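Local coordinates for protein type I modular polyketide synthase (Streptomyces albus subsp. albus, PDB 6IYT) that probably loads an extender unit, likely ethylmalonyl from its coenzyme A thioester, onto an acyl carrier protein as the acyltransferase domain of salinomycin polyketide synthase, at residues 391-394 / 398-401; 420-423 / 429-432. One frame throughout, in Å; residues are numbered along the deposited sequence.

Contact 1 of 2, residues 391-394 / 398-401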
ATOM      1  N   PHE A 391       3.082  -3.753   9.225  1.00  5.89           N
ATOM      2  CA  PHE A 391       3.173  -2.638   8.301  1.00  6.08           C
ATOM      3  C   PHE A 391       2.327  -2.997   7.126  1.00  5.52           C
ATOM      4  O   PHE A 391       2.637  -3.972   6.429  1.00  7.31           O
ATOM      5  CB  PHE A 391       4.617  -2.446   7.813  1.00  5.93           C
ATOM      6  CG  PHE A 391       5.570  -1.924   8.881  1.00  6.42           C
ATOM      7  CD1 PHE A 391       5.984  -2.737   9.916  1.00  7.32           C
ATOM      8  CD2 PHE A 391       6.126  -0.670   8.777  1.00  5.72           C
ATOM      9  CE1 PHE A 391       6.924  -2.289  10.838  1.00  7.11           C
ATOM     10  CE2 PHE A 391       6.943  -0.173   9.785  1.00  6.91           C
ATOM     11  CZ  PHE A 391       7.342  -0.992  10.818  1.00  6.79           C
ATOM     12  N   VAL A 392       1.265  -2.249   6.890  1.00  5.71           N
ATOM     13  CA  VAL A 392       0.361  -2.572   5.790  1.00  5.17           C
ATOM     14  C   VAL A 392       0.506  -1.506   4.726  1.00  5.06           C
ATOM     15  O   VAL A 392       0.256  -0.334   4.985  1.00  5.44           O
ATOM     16  CB  VAL A 392      -1.103  -2.621   6.275  1.00  5.13           C
ATOM     17  CG1 VAL A 392      -2.076  -2.759   5.094  1.00  6.07           C
ATOM     18  CG2 VAL A 392      -1.290  -3.711   7.296  1.00  5.22           C
ATOM     19  N   GLU A 393       1.012  -1.880   3.555  1.00  5.09           N
ATOM     20  CA  GLU A 393       1.165  -0.922   2.480  1.00  5.29           C
ATOM     21  C   GLU A 393      -0.123  -0.854   1.676  1.00  4.96           C
ATOM     22  O   GLU A 393      -0.514  -1.806   1.021  1.00  4.91           O
ATOM     23  CB  GLU A 393       2.397  -1.232   1.609  1.00  6.26           C
ATOM     24  CG  GLU A 393       2.667  -0.151   0.557  1.00  7.65           C
ATOM     25  CD  GLU A 393       3.746  -0.531  -0.415  1.00 10.37           C
ATOM     26  OE1 GLU A 393       4.846  -0.913   0.043  1.00 12.16           O
ATOM     27  OE2 GLU A 393       3.530  -0.362  -1.655  1.00 12.61           O
ATOM     28  N   SER A 394      -0.801   0.278   1.800  1.00  4.49           N
ATOM     29  CA  SER A 394      -2.123   0.497   1.238  1.00  4.66           C
ATOM     30  C   SER A 394      -2.026   0.966  -0.226  1.00  5.01           C
ATOM     31  O   SER A 394      -2.364   2.114  -0.544  1.00  5.28           O
ATOM     32  CB  SER A 394      -2.857   1.540   2.083  1.00  5.03           C
ATOM     33  OG  SER A 394      -4.234   1.635   1.734  1.00  5.08           O
ATOM     34  N   PRO A 398       3.349  -3.438  -4.334  1.00  8.27           N
ATOM     35  CA  PRO A 398       4.152  -3.160  -3.109  1.00 10.20           C
ATOM     36  C   PRO A 398       5.505  -2.602  -3.456  1.00 12.89           C
ATOM     37  O   PRO A 398       6.227  -3.179  -4.302  1.00 17.12           O
ATOM     38  CB  PRO A 398       4.317  -4.518  -2.439  1.00 11.08           C
ATOM     39  CG  PRO A 398       3.609  -5.496  -3.259  1.00 10.67           C
ATOM     40  CD  PRO A 398       3.080  -4.863  -4.515  1.00  9.25           C
ATOM     41  N   VAL A 399       5.770  -1.388  -3.017  1.00  9.32           N
ATOM     42  CA  VAL A 399       7.006  -0.771  -3.374  1.00 10.43           C
ATOM     43  C   VAL A 399       7.912  -0.474  -2.225  1.00  8.96           C
ATOM     44  O   VAL A 399       9.089  -0.282  -2.438  1.00  7.63           O
ATOM     45  CB  VAL A 399       6.811   0.469  -4.243  1.00 14.27           C
ATOM     46  CG1 VAL A 399       6.205   0.075  -5.595  1.00 14.06           C
ATOM     47  CG2 VAL A 399       5.963   1.491  -3.556  1.00 13.99           C
ATOM     48  N   LEU A 400       7.388  -0.460  -1.010  1.00  8.10           N
ATOM     49  CA  LEU A 400       8.214  -0.200   0.168  1.00  7.87           C
ATOM     50  C   LEU A 400       8.331  -1.397   1.120  1.00  8.08           C
ATOM     51  O   LEU A 400       9.104  -1.365   2.062  1.00  8.01           O
ATOM     52  CB  LEU A 400       7.686   1.030   0.917  1.00  7.90           C
ATOM     53  CG  LEU A 400       7.755   2.328   0.128  1.00  7.73           C
ATOM     54  CD1 LEU A 400       7.042   3.475   0.867  1.00  7.92           C
ATOM     55  CD2 LEU A 400       9.186   2.686  -0.183  1.00  8.21           C
ATOM     56  N   THR A 401       7.609  -2.468   0.839  1.00  8.63           N
ATOM     57  CA  THR A 401       7.641  -3.645   1.716  1.00  9.52           C
ATOM     58  C   THR A 401       9.034  -4.276   1.735  1.00  9.59           C
ATOM     59  O   THR A 401       9.526  -4.671   2.800  1.00 10.34           O
ATOM     60  CB  THR A 401       6.635  -4.728   1.272  1.00 11.33           C
ATOM     61  OG1 THR A 401       6.797  -4.959  -0.103  1.00  9.67           O
ATOM     62  CG2 THR A 401       5.154  -4.307   1.574  1.00 12.61           C
TER
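With its CG anti to the backbone N (chi1 -174°) and the chain still extended at chi2, Glu393 reaches from the end of its strand straight into the loop from Pro398 to Leu400 and the start of helix 401-411 at Thr401. There the carboxylate takes two consecutive backbone amides. Glu393 OE2 accepts Val399 N at 2.8 Å through its syn lone pair, in a fairly straight bond of 162°. OE1 accepts Leu400 N, also at 2.8 Å and again on the syn side, but here the donor sits 23° out of the carboxylate plane. Ser395 OG adds a further hydrogen bond to OE2, and these grips together should fix the rotation of the carboxylate. Carbon closes in around the oxygens: Pro398 CA lies 3.2 Å from Glu393 OE2, Val399 CG2 approaches the same oxygen, and the CB of Leu400 is 3.6 Å from OE1. Thr401 CG2 packs against the aliphatic root of the side chain, 4.1 Å from Glu393 CB. A buried carboxylate is thus met by two main-chain N-H groups and the hydroxyl of Ser395, which would probably favour its charged form. The acid ties strand 388-393, flanked in the parallel sheet by strands 120-125 and 416-418, to the loop leading into helix 401-411, while Leu400 packs on Val124 of strand 120-125 and Phe376 of helix 376-385.

Contact 2 of 2, residues 420-423 / 429-432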
ATOM      1  N   THR A 420      -1.148  -4.750  -0.485  1.00  4.77           N
ATOM      2  CA  THR A 420      -2.551  -4.910  -0.710  1.00  4.87           C
ATOM      3  C   THR A 420      -2.755  -5.522  -2.077  1.00  4.94           C
ATOM      4  O   THR A 420      -2.918  -6.725  -2.171  1.00  5.74           O
ATOM      5  CB  THR A 420      -3.315  -3.600  -0.559  1.00  5.13           C
ATOM      6  OG1 THR A 420      -2.975  -3.001   0.706  1.00  5.07           O
ATOM      7  CG2 THR A 420      -4.797  -3.848  -0.600  1.00  5.20           C
ATOM      8  N   LEU A 421      -2.669  -4.726  -3.142  1.00  4.59           N
ATOM      9  CA  LEU A 421      -2.684  -5.296  -4.470  1.00  5.07           C
ATOM     10  C   LEU A 421      -1.293  -5.459  -5.049  1.00  5.86           C
ATOM     11  O   LEU A 421      -0.314  -5.162  -4.404  1.00  6.50           O
ATOM     12  CB  LEU A 421      -3.566  -4.460  -5.411  1.00  4.81           C
ATOM     13  CG  LEU A 421      -4.969  -4.103  -4.928  1.00  5.15           C
ATOM     14  CD1 LEU A 421      -5.724  -3.295  -5.999  1.00  5.52           C
ATOM     15  CD2 LEU A 421      -5.743  -5.359  -4.582  1.00  5.64           C
ATOM     16  N   ARG A 422      -1.229  -6.059  -6.240  1.00  5.71           N
ATOM     17  CA  ARG A 422       0.009  -6.224  -6.942  1.00  6.28           C
ATOM     18  C   ARG A 422      -0.257  -6.076  -8.414  1.00  5.74           C
ATOM     19  O   ARG A 422      -1.398  -6.201  -8.853  1.00  5.46           O
ATOM     20  CB  ARG A 422       0.623  -7.605  -6.619  1.00  6.64           C
ATOM     21  CG  ARG A 422       2.074  -7.743  -6.995  1.00  9.91           C
ATOM     22  CD  ARG A 422       2.748  -8.883  -6.211  1.00  9.01           C
ATOM     23  NE  ARG A 422       2.067 -10.157  -6.447  1.00  8.81           N
ATOM     24  CZ  ARG A 422       2.413 -11.315  -5.902  1.00 10.31           C
ATOM     25  NH1 ARG A 422       3.350 -11.357  -4.964  1.00 11.15           N
ATOM     26  NH2 ARG A 422       1.671 -12.398  -6.137  1.00 10.92           N
ATOM     27  N   ARG A 423       0.792  -5.749  -9.189  1.00  6.65           N
ATOM     28  CA  ARG A 423       0.624  -5.546 -10.623  1.00  7.76           C
ATOM     29  C   ARG A 423      -0.123  -6.750 -11.277  1.00  7.65           C
ATOM     30  O   ARG A 423       0.278  -7.879 -11.102  1.00  7.68           O
ATOM     31  CB  ARG A 423       2.012  -5.363 -11.300  1.00  9.67           C
ATOM     32  CG  ARG A 423       1.909  -5.295 -12.804  1.00 13.19           C
ATOM     33  CD  ARG A 423       3.239  -4.910 -13.434  1.00 14.23           C
ATOM     34  NE  ARG A 423       3.129  -4.889 -14.899  1.00 17.70           N
ATOM     35  CZ  ARG A 423       4.041  -4.371 -15.706  1.00 16.86           C
ATOM     36  NH1 ARG A 423       5.115  -3.785 -15.199  1.00 18.47           N
ATOM     37  NH2 ARG A 423       3.881  -4.461 -17.033  1.00 17.97           N
ATOM     38  N   ARG A 429      -9.356 -12.406  -5.421  1.00  6.01           N
ATOM     39  CA  ARG A 429      -8.290 -13.327  -5.048  1.00  6.14           C
ATOM     40  C   ARG A 429      -7.108 -12.573  -4.409  1.00  5.47           C
ATOM     41  O   ARG A 429      -6.588 -12.984  -3.366  1.00  4.90           O
ATOM     42  CB  ARG A 429      -7.811 -14.177  -6.202  1.00  7.17           C
ATOM     43  CG  ARG A 429      -6.556 -14.977  -5.816  1.00  8.33           C
ATOM     44  CD  ARG A 429      -6.081 -15.879  -6.925  1.00  9.21           C
ATOM     45  NE  ARG A 429      -6.923 -17.042  -7.042  1.00  9.57           N
ATOM     46  CZ  ARG A 429      -6.784 -18.128  -6.282  1.00 10.85           C
ATOM     47  NH1 ARG A 429      -7.552 -19.162  -6.491  1.00 13.48           N
ATOM     48  NH2 ARG A 429      -5.796 -18.205  -5.376  1.00 10.11           N
ATOM     49  N   ARG A 430      -6.676 -11.491  -5.034  1.00  4.94           N
ATOM     50  CA  ARG A 430      -5.575 -10.705  -4.477  1.00  4.73           C
ATOM     51  C   ARG A 430      -5.871 -10.154  -3.082  1.00  4.48           C
ATOM     52  O   ARG A 430      -5.028 -10.237  -2.187  1.00  4.36           O
ATOM     53  CB  ARG A 430      -5.183  -9.553  -5.423  1.00  5.02           C
ATOM     54  CG  ARG A 430      -4.013  -8.736  -4.927  1.00  5.55           C
ATOM     55  CD  ARG A 430      -2.753  -9.539  -4.821  1.00  6.34           C
ATOM     56  NE  ARG A 430      -2.450  -9.963  -3.449  1.00  6.53           N
ATOM     57  CZ  ARG A 430      -1.378 -10.664  -3.094  1.00  8.61           C
ATOM     58  NH1 ARG A 430      -0.596 -11.219  -4.019  1.00  7.86           N
ATOM     59  NH2 ARG A 430      -1.144 -10.912  -1.812  1.00  7.08           N
ATOM     60  N   VAL A 431      -7.052  -9.601  -2.883  1.00  4.59           N
ATOM     61  CA  VAL A 431      -7.441  -9.094  -1.555  1.00  4.76           C
ATOM     62  C   VAL A 431      -7.393 -10.232  -0.539  1.00  4.62           C
ATOM     63  O   VAL A 431      -6.843 -10.082   0.556  1.00  3.94           O
ATOM     64  CB  VAL A 431      -8.826  -8.449  -1.577  1.00  5.62           C
ATOM     65  CG1 VAL A 431      -9.274  -8.066  -0.179  1.00  6.06           C
ATOM     66  CG2 VAL A 431      -8.799  -7.211  -2.490  1.00  7.05           C
ATOM     67  N   LEU A 432      -8.111 -11.306  -0.828  1.00  4.45           N
ATOM     68  CA  LEU A 432      -8.142 -12.440   0.101  1.00  5.20           C
ATOM     69  C   LEU A 432      -6.758 -13.001   0.369  1.00  4.54           C
ATOM     70  O   LEU A 432      -6.485 -13.490   1.490  1.00  3.68           O
ATOM     71  CB  LEU A 432      -9.054 -13.542  -0.436  1.00  6.37           C
ATOM     72  CG  LEU A 432     -10.559 -13.229  -0.481  1.00  7.39           C
ATOM     73  CD1 LEU A 432     -11.310 -14.399  -1.100  1.00  8.89           C
ATOM     74  CD2 LEU A 432     -11.109 -12.915   0.893  1.00  8.21           C
TER
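Thr420 meets Arg430 through its carbonyl: Thr420 O lies 3.6 Å from Arg430 CG and 3.5 Å from NE, obliquely to the guanidinium, while the same oxygen accepts a hydrogen bond from Ser434 OG one turn further along the helix. At Leu421 the contact becomes apolar. Its CB starts away from the helix, but the end of the side chain comes back, bringing CD2 alongside Arg430 CG at 3.8 Å and Val431 CG2 at 4.1 Å. Leu421 and Val431 lie side by side and point the same way, whereas Leu421 and the Arg430 stem run past each other in opposite directions. Arg422 then rises beside Arg430, its chain bent at chi3 (58°). The two guanidinium planes stand 80° apart, and Arg430 NH1 sits over one face of the Arg422 group, offset toward its rim, 3.3 Å from Arg422 NH2. These are two donors of like charge, and Glu425 probably makes the approach tolerable by bridging them: OE2 pairs with Arg422 NE and OE1 with Arg430 NH1. Arg430 NH2 forms a salt bridge with Glu437 OE1 and a hydrogen bond with Ser434 OG. The whole forms a strand-to-helix connection in the alpha/beta acyltransferase fold, where the loop after edge strand 416-418 packs against the first turn of helix 428-439.

How the contacts relate
Contact 1 comes first along the chain and closes before contact 2 opens; their centres are about 12 Å apart. Contact 1 runs from the end of strand 388-393 into the loop after it, and contact 2 joins the loop after strand 416-418 to helix 428-439; the two strands are neighbours in the parallel four-stranded sheet, with helix 401-411 making the crossover between them. They touch directly: Thr420 OG1 probably hydrogen-bonds to Glu393 O, at 2.8 Å, and Pro398 CD packs 3.4 Å from Leu421 O. The two loops are therefore braced together. Contact 1 lies nearer the chain's centre, where Leu400 touches His212, within the GxSxG sequence of a probable nucleophile elbow, without touching Ser213.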